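Local coordinates for protein autoinducer 2 sensor kinase/phosphatase LuxQ (Vibrio cholerae, PDB 3C38) that senses the quorum-sensing signal autoinducer 2 by binding its complex with LuxP, switching between histidine kinase and phosphatase activity in a phosphorelay through LuxU to LuxO, at residues S70-L75 and D82-S87; N179-V184 and Y199-V204. All blocks are in the same frame, centred on the assembly; numbering follows the deposited sequence.

Contact 1 (S70-L75 and D82-S87)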
loop_
_atom_site.group_PDB
_atom_site.type_symbol
_atom_site.label_atom_id
_atom_site.label_comp_id
_atom_site.label_asym_id
_atom_site.label_seq_id
_atom_site.Cartn_x
_atom_site.Cartn_y
_atom_site.Cartn_z
ATOM N N SER A 70 -9.498 9.460 13.159
ATOM C CA SER A 70 -8.680 10.654 13.239
ATOM C C SER A 70 -7.829 10.531 14.501
ATOM O O SER A 70 -6.684 10.982 14.542
ATOM C CB SER A 70 -9.569 11.894 13.313
ATOM O OG SER A 70 -8.794 13.074 13.208
ATOM N N SER A 71 -8.398 9.900 15.525
ATOM C CA SER A 71 -7.706 9.691 16.794
ATOM C C SER A 71 -6.609 8.642 16.663
ATOM O O SER A 71 -5.519 8.791 17.216
ATOM C CB SER A 71 -8.697 9.246 17.871
ATOM O OG SER A 71 -9.044 10.321 18.723
ATOM N N VAL A 72 -6.912 7.573 15.934
ATOM C CA VAL A 72 -5.962 6.490 15.721
ATOM C C VAL A 72 -4.716 7.027 15.027
ATOM O O VAL A 72 -3.589 6.728 15.425
ATOM C CB VAL A 72 -6.575 5.383 14.842
ATOM C CG1 VAL A 72 -5.608 4.214 14.723
ATOM C CG2 VAL A 72 -7.900 4.928 15.431
ATOM N N ASP A 73 -4.930 7.822 13.985
ATOM C CA ASP A 73 -3.828 8.401 13.233
ATOM C C ASP A 73 -3.222 9.568 13.996
ATOM O O ASP A 73 -2.016 9.790 13.945
ATOM C CB ASP A 73 -4.311 8.865 11.859
ATOM C CG ASP A 73 -5.036 7.773 11.103
ATOM O OD1 ASP A 73 -4.611 6.601 11.201
ATOM O OD2 ASP A 73 -6.022 8.088 10.404
ATOM N N GLU A 74 -4.065 10.312 14.704
ATOM C CA GLU A 74 -3.609 11.449 15.495
ATOM C C GLU A 74 -2.326 11.083 16.235
ATOM O O GLU A 74 -1.407 11.894 16.360
ATOM C CB GLU A 74 -4.674 11.833 16.525
ATOM C CG GLU A 74 -4.203 12.844 17.559
ATOM C CD GLU A 74 -5.021 12.796 18.836
ATOM O OE1 GLU A 74 -6.260 12.946 18.762
ATOM O OE2 GLU A 74 -4.421 12.607 19.917
ATOM N N LEU A 75 -2.278 9.845 16.712
ATOM C CA LEU A 75 -1.145 9.341 17.471
ATOM C C LEU A 75 -0.142 8.525 16.656
ATOM O O LEU A 75 0.880 8.089 17.189
ATOM C CB LEU A 75 -1.674 8.497 18.633
ATOM C CG LEU A 75 -2.630 7.369 18.225
ATOM C CD1 LEU A 75 -1.833 6.126 17.866
ATOM C CD2 LEU A 75 -3.586 7.063 19.363
ATOM N N ASP A 82 -3.244 4.766 3.222
ATOM C CA ASP A 82 -3.619 5.895 2.372
ATOM C C ASP A 82 -5.133 5.994 2.286
ATOM O O ASP A 82 -5.685 7.056 2.001
ATOM C CB ASP A 82 -3.031 5.756 0.967
ATOM C CG ASP A 82 -1.515 5.779 0.970
ATOM O OD1 ASP A 82 -0.939 6.379 1.899
ATOM O OD2 ASP A 82 -0.897 5.210 0.047
ATOM N N LEU A 83 -5.805 4.880 2.537
ATOM C CA LEU A 83 -7.254 4.872 2.492
ATOM C C LEU A 83 -7.860 3.768 3.344
ATOM O O LEU A 83 -7.325 2.652 3.448
ATOM C CB LEU A 83 -7.749 4.771 1.036
ATOM C CG LEU A 83 -7.413 3.553 0.178
ATOM C CD1 LEU A 83 -8.443 2.467 0.431
ATOM C CD2 LEU A 83 -7.433 3.935 -1.295
ATOM N N ARG A 84 -8.978 4.114 3.970
ATOM C CA ARG A 84 -9.721 3.204 4.825
ATOM C C ARG A 84 -11.202 3.304 4.497
ATOM O O ARG A 84 -11.700 4.373 4.160
ATOM C CB ARG A 84 -9.574 3.590 6.298
ATOM C CG ARG A 84 -8.238 3.353 6.964
ATOM C CD ARG A 84 -8.485 3.198 8.459
ATOM N NE ARG A 84 -7.279 3.204 9.278
ATOM C CZ ARG A 84 -6.601 4.301 9.605
ATOM N NH1 ARG A 84 -7.006 5.495 9.181
ATOM N NH2 ARG A 84 -5.521 4.205 10.370
ATOM N N PHE A 85 -11.906 2.187 4.601
ATOM C CA PHE A 85 -13.346 2.181 4.400
ATOM C C PHE A 85 -13.892 0.892 5.009
ATOM O O PHE A 85 -13.205 -0.133 5.041
ATOM C CB PHE A 85 -13.711 2.336 2.912
ATOM C CG PHE A 85 -13.380 1.150 2.068
ATOM C CD1 PHE A 85 -14.196 0.024 2.076
ATOM C CD2 PHE A 85 -12.251 1.159 1.251
ATOM C CE1 PHE A 85 -13.898 -1.065 1.285
ATOM C CE2 PHE A 85 -11.940 0.069 0.452
ATOM C CZ PHE A 85 -12.764 -1.047 0.468
ATOM N N ILE A 86 -15.114 0.960 5.530
ATOM C CA ILE A 86 -15.739 -0.197 6.162
ATOM C C ILE A 86 -16.872 -0.755 5.313
ATOM O O ILE A 86 -17.758 -0.020 4.881
ATOM C CB ILE A 86 -16.279 0.176 7.559
ATOM C CG1 ILE A 86 -15.127 0.646 8.447
ATOM C CG2 ILE A 86 -16.962 -1.021 8.201
ATOM C CD1 ILE A 86 -15.568 1.144 9.802
ATOM N N SER A 87 -16.824 -2.060 5.075
ATOM C CA SER A 87 -17.833 -2.737 4.275
ATOM C C SER A 87 -18.722 -3.679 5.084
ATOM O O SER A 87 -18.356 -4.161 6.154
ATOM C CB SER A 87 -17.171 -3.543 3.150
ATOM O OG SER A 87 -17.471 -4.937 3.251
#

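Contact 2 (N179-V184 and Y199-V204)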
loop_
_atom_site.group_PDB
_atom_site.type_symbol
_atom_site.label_atom_id
_atom_site.label_comp_id
_atom_site.label_asym_id
_atom_site.label_seq_id
_atom_site.Cartn_x
_atom_site.Cartn_y
_atom_site.Cartn_z
ATOM N N ASN A 179 19.454 5.103 -5.575
ATOM C CA ASN A 179 18.157 5.475 -6.105
ATOM C C ASN A 179 17.348 4.221 -6.385
ATOM O O ASN A 179 17.902 3.144 -6.658
ATOM C CB ASN A 179 18.308 6.260 -7.418
ATOM C CG ASN A 179 18.407 7.762 -7.203
ATOM O OD1 ASN A 179 17.542 8.380 -6.579
ATOM N ND2 ASN A 179 19.453 8.359 -7.740
ATOM N N LEU A 180 16.031 4.373 -6.314
ATOM C CA LEU A 180 15.117 3.277 -6.596
ATOM C C LEU A 180 13.996 3.745 -7.516
ATOM O O LEU A 180 13.636 4.925 -7.551
ATOM C CB LEU A 180 14.494 2.725 -5.308
ATOM C CG LEU A 180 15.367 2.096 -4.223
ATOM C CD1 LEU A 180 14.453 1.758 -3.043
ATOM C CD2 LEU A 180 16.085 0.841 -4.732
ATOM N N VAL A 181 13.448 2.797 -8.263
ATOM C CA VAL A 181 12.332 3.063 -9.158
ATOM C C VAL A 181 11.356 1.898 -9.016
ATOM O O VAL A 181 11.723 0.739 -9.242
ATOM C CB VAL A 181 12.766 3.120 -10.639
ATOM C CG1 VAL A 181 11.539 3.382 -11.500
ATOM C CG2 VAL A 181 13.833 4.198 -10.851
ATOM N N LEU A 182 10.126 2.196 -8.621
ATOM C CA LEU A 182 9.123 1.154 -8.487
ATOM C C LEU A 182 8.330 1.197 -9.779
ATOM O O LEU A 182 7.786 2.235 -10.156
ATOM C CB LEU A 182 8.207 1.409 -7.283
ATOM C CG LEU A 182 7.037 0.426 -7.106
ATOM C CD1 LEU A 182 7.573 -0.995 -6.989
ATOM C CD2 LEU A 182 6.231 0.788 -5.864
ATOM N N ALA A 183 8.274 0.067 -10.468
ATOM C CA ALA A 183 7.563 0.030 -11.733
ATOM C C ALA A 183 6.767 -1.240 -11.964
ATOM O O ALA A 183 6.941 -2.238 -11.267
ATOM C CB ALA A 183 8.556 0.221 -12.877
ATOM N N VAL A 184 5.894 -1.164 -12.963
ATOM C CA VAL A 184 5.063 -2.275 -13.398
ATOM C C VAL A 184 5.413 -2.435 -14.870
ATOM O O VAL A 184 4.999 -1.629 -15.701
ATOM C CB VAL A 184 3.547 -1.954 -13.278
ATOM C CG1 VAL A 184 2.732 -3.099 -13.865
ATOM C CG2 VAL A 184 3.164 -1.723 -11.822
ATOM N N TYR A 199 22.152 9.310 -15.106
ATOM C CA TYR A 199 21.223 8.394 -15.764
ATOM C C TYR A 199 19.780 8.877 -15.599
ATOM O O TYR A 199 19.428 9.452 -14.564
ATOM C CB TYR A 199 21.390 6.991 -15.173
ATOM C CG TYR A 199 21.324 6.962 -13.658
ATOM C CD1 TYR A 199 20.099 7.022 -12.989
ATOM C CD2 TYR A 199 22.490 6.904 -12.893
ATOM C CE1 TYR A 199 20.035 7.028 -11.602
ATOM C CE2 TYR A 199 22.440 6.909 -11.511
ATOM C CZ TYR A 199 21.210 6.972 -10.868
ATOM O OH TYR A 199 21.164 7.000 -9.494
ATOM N N SER A 200 18.954 8.649 -16.617
ATOM C CA SER A 200 17.557 9.073 -16.574
ATOM C C SER A 200 16.615 7.958 -16.100
ATOM O O SER A 200 16.985 6.783 -16.068
ATOM C CB SER A 200 17.108 9.536 -17.958
ATOM O OG SER A 200 17.091 8.444 -18.859
ATOM N N LEU A 201 15.393 8.336 -15.740
ATOM C CA LEU A 201 14.404 7.360 -15.284
ATOM C C LEU A 201 14.185 6.342 -16.393
ATOM O O LEU A 201 14.129 5.128 -16.152
ATOM C CB LEU A 201 13.078 8.053 -14.963
ATOM C CG LEU A 201 11.903 7.129 -14.632
ATOM C CD1 LEU A 201 12.272 6.222 -13.475
ATOM C CD2 LEU A 201 10.686 7.962 -14.290
ATOM N N ASP A 202 14.068 6.865 -17.610
ATOM C CA ASP A 202 13.864 6.070 -18.811
ATOM C C ASP A 202 14.935 4.986 -18.960
ATOM O O ASP A 202 14.630 3.833 -19.269
ATOM C CB ASP A 202 13.882 7.004 -20.019
ATOM C CG ASP A 202 13.467 6.317 -21.299
ATOM O OD1 ASP A 202 14.145 5.347 -21.713
ATOM O OD2 ASP A 202 12.460 6.759 -21.894
ATOM N N TYR A 203 16.193 5.363 -18.739
ATOM C CA TYR A 203 17.310 4.423 -18.830
ATOM C C TYR A 203 17.179 3.336 -17.763
ATOM O O TYR A 203 17.299 2.147 -18.047
ATOM C CB TYR A 203 18.636 5.159 -18.629
ATOM C CG TYR A 203 19.766 4.247 -18.198
ATOM C CD1 TYR A 203 20.322 3.310 -19.081
ATOM C CD2 TYR A 203 20.250 4.285 -16.888
ATOM C CE1 TYR A 203 21.330 2.438 -18.658
ATOM C CE2 TYR A 203 21.259 3.414 -16.455
ATOM C CZ TYR A 203 21.789 2.496 -17.340
ATOM O OH TYR A 203 22.766 1.626 -16.904
ATOM N N VAL A 204 16.963 3.768 -16.528
ATOM C CA VAL A 204 16.796 2.859 -15.411
ATOM C C VAL A 204 15.671 1.846 -15.672
ATOM O O VAL A 204 15.872 0.655 -15.442
ATOM C CB VAL A 204 16.474 3.628 -14.126
ATOM C CG1 VAL A 204 16.330 2.664 -12.969
ATOM C CG2 VAL A 204 17.560 4.663 -13.850
#

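Contact 1 (S70-L75 and D82-S87)
An end-on, two-nitrogen salt bridge between Asp73 and Arg84 ties the C-terminal part of helix 65-74 to strand 83-88. The two side chains reach toward each other from opposite directions, and the nearest CA atoms, of Asp73 and Asp82, are 11.1 Å apart. Arg84 NH2 donates to Asp73 OD1 at 2.7 Å with an N-H...O angle of 162°. Arg84 NH1 donates to Asp73 OD2 at 3.0 Å, and this bond is nearly as straight, at 159°. Both oxygens use their syn lone pairs. The paired bonds hold the carboxylate and guanidinium nearly coplanar, with 15° between their planes. A weak third bond runs from Arg84 NH1 to Asp73 OD1.

The strand belongs to the five-stranded antiparallel sheet of the LuxQ periplasmic region, a member of the Cache clan. It pairs there with strands 91-95 and 153-160. At its start Asp82 and Leu83 both face Gly158, a classic beta bulge. The Arg84 chain is extended from CG to NE, which carries the guanidinium from the strand to the helix. The Arg84 side chain also touches Trp94 and Val157, on the two adjacent strands. Val72, one residue before the aspartate, adds a looser contact, its CG1 lying obliquely to the guanidinium, 4.4 Å from Arg84 NH2.

Contact 2 (N179-V184 and Y199-V204)
Val181 holds CG1 anti to its backbone nitrogen (chi1 179°) and CG2 anti to its carbonyl carbon, which places CG1 against Leu201 and CG2 against both Leu201 and Val204. Leu201 CG is likewise anti to its own nitrogen (chi1 173°), and this brings the end of the side chain close to the strand. Leu201 CD1 meets Val181 CG1 at 3.5 Å and also lies 3.7 Å from Val181 CG2. Val204 CG1 packs on Val181 CG2 at 3.6 Å. Val181 is thus the one strand residue that meets both helix side chains.

A polar link lies beside this apolar patch. Asn179 ND2 donates to Tyr199 OH at 2.8 Å, in a nearly straight bond with the hydroxyl close to the amide plane. The amide and the ring stand almost perpendicular. Asn179 OD1 is hydrogen-bonded to Thr192 OG1, so both ends of the buried amide have partners.

Ser200 is the N-cap of helix 201-205, its OG accepting from Tyr203 N at 3.2 Å. The short helix packs on one face of the four-stranded antiparallel sheet. Strand 179-184 runs there between strands 187-191 and 228-239. Leu180 points away from the short helix, and its side chain touches helix 165-174.

Overall arrangement
Contact 1 and contact 2 lie on opposite sides of the chain's centre, with their own centres about 32 Å apart. They share no helix or strand. Each joins a helix to an antiparallel sheet, of five strands in contact 1 and four in contact 2. In contact 1 the helix comes before its strand in sequence, and in contact 2 it follows. Contact 1 is partly buried and rests on charge, with a long arginine side chain reaching from strand to helix. Contact 2 is the more buried by its residues, although it lies farther from the chain's centre, and it places its backbones closer. It combines methyl packing with one hydrogen bond between uncharged side chains. Both fall within the periplasmic sensor region of LuxQ.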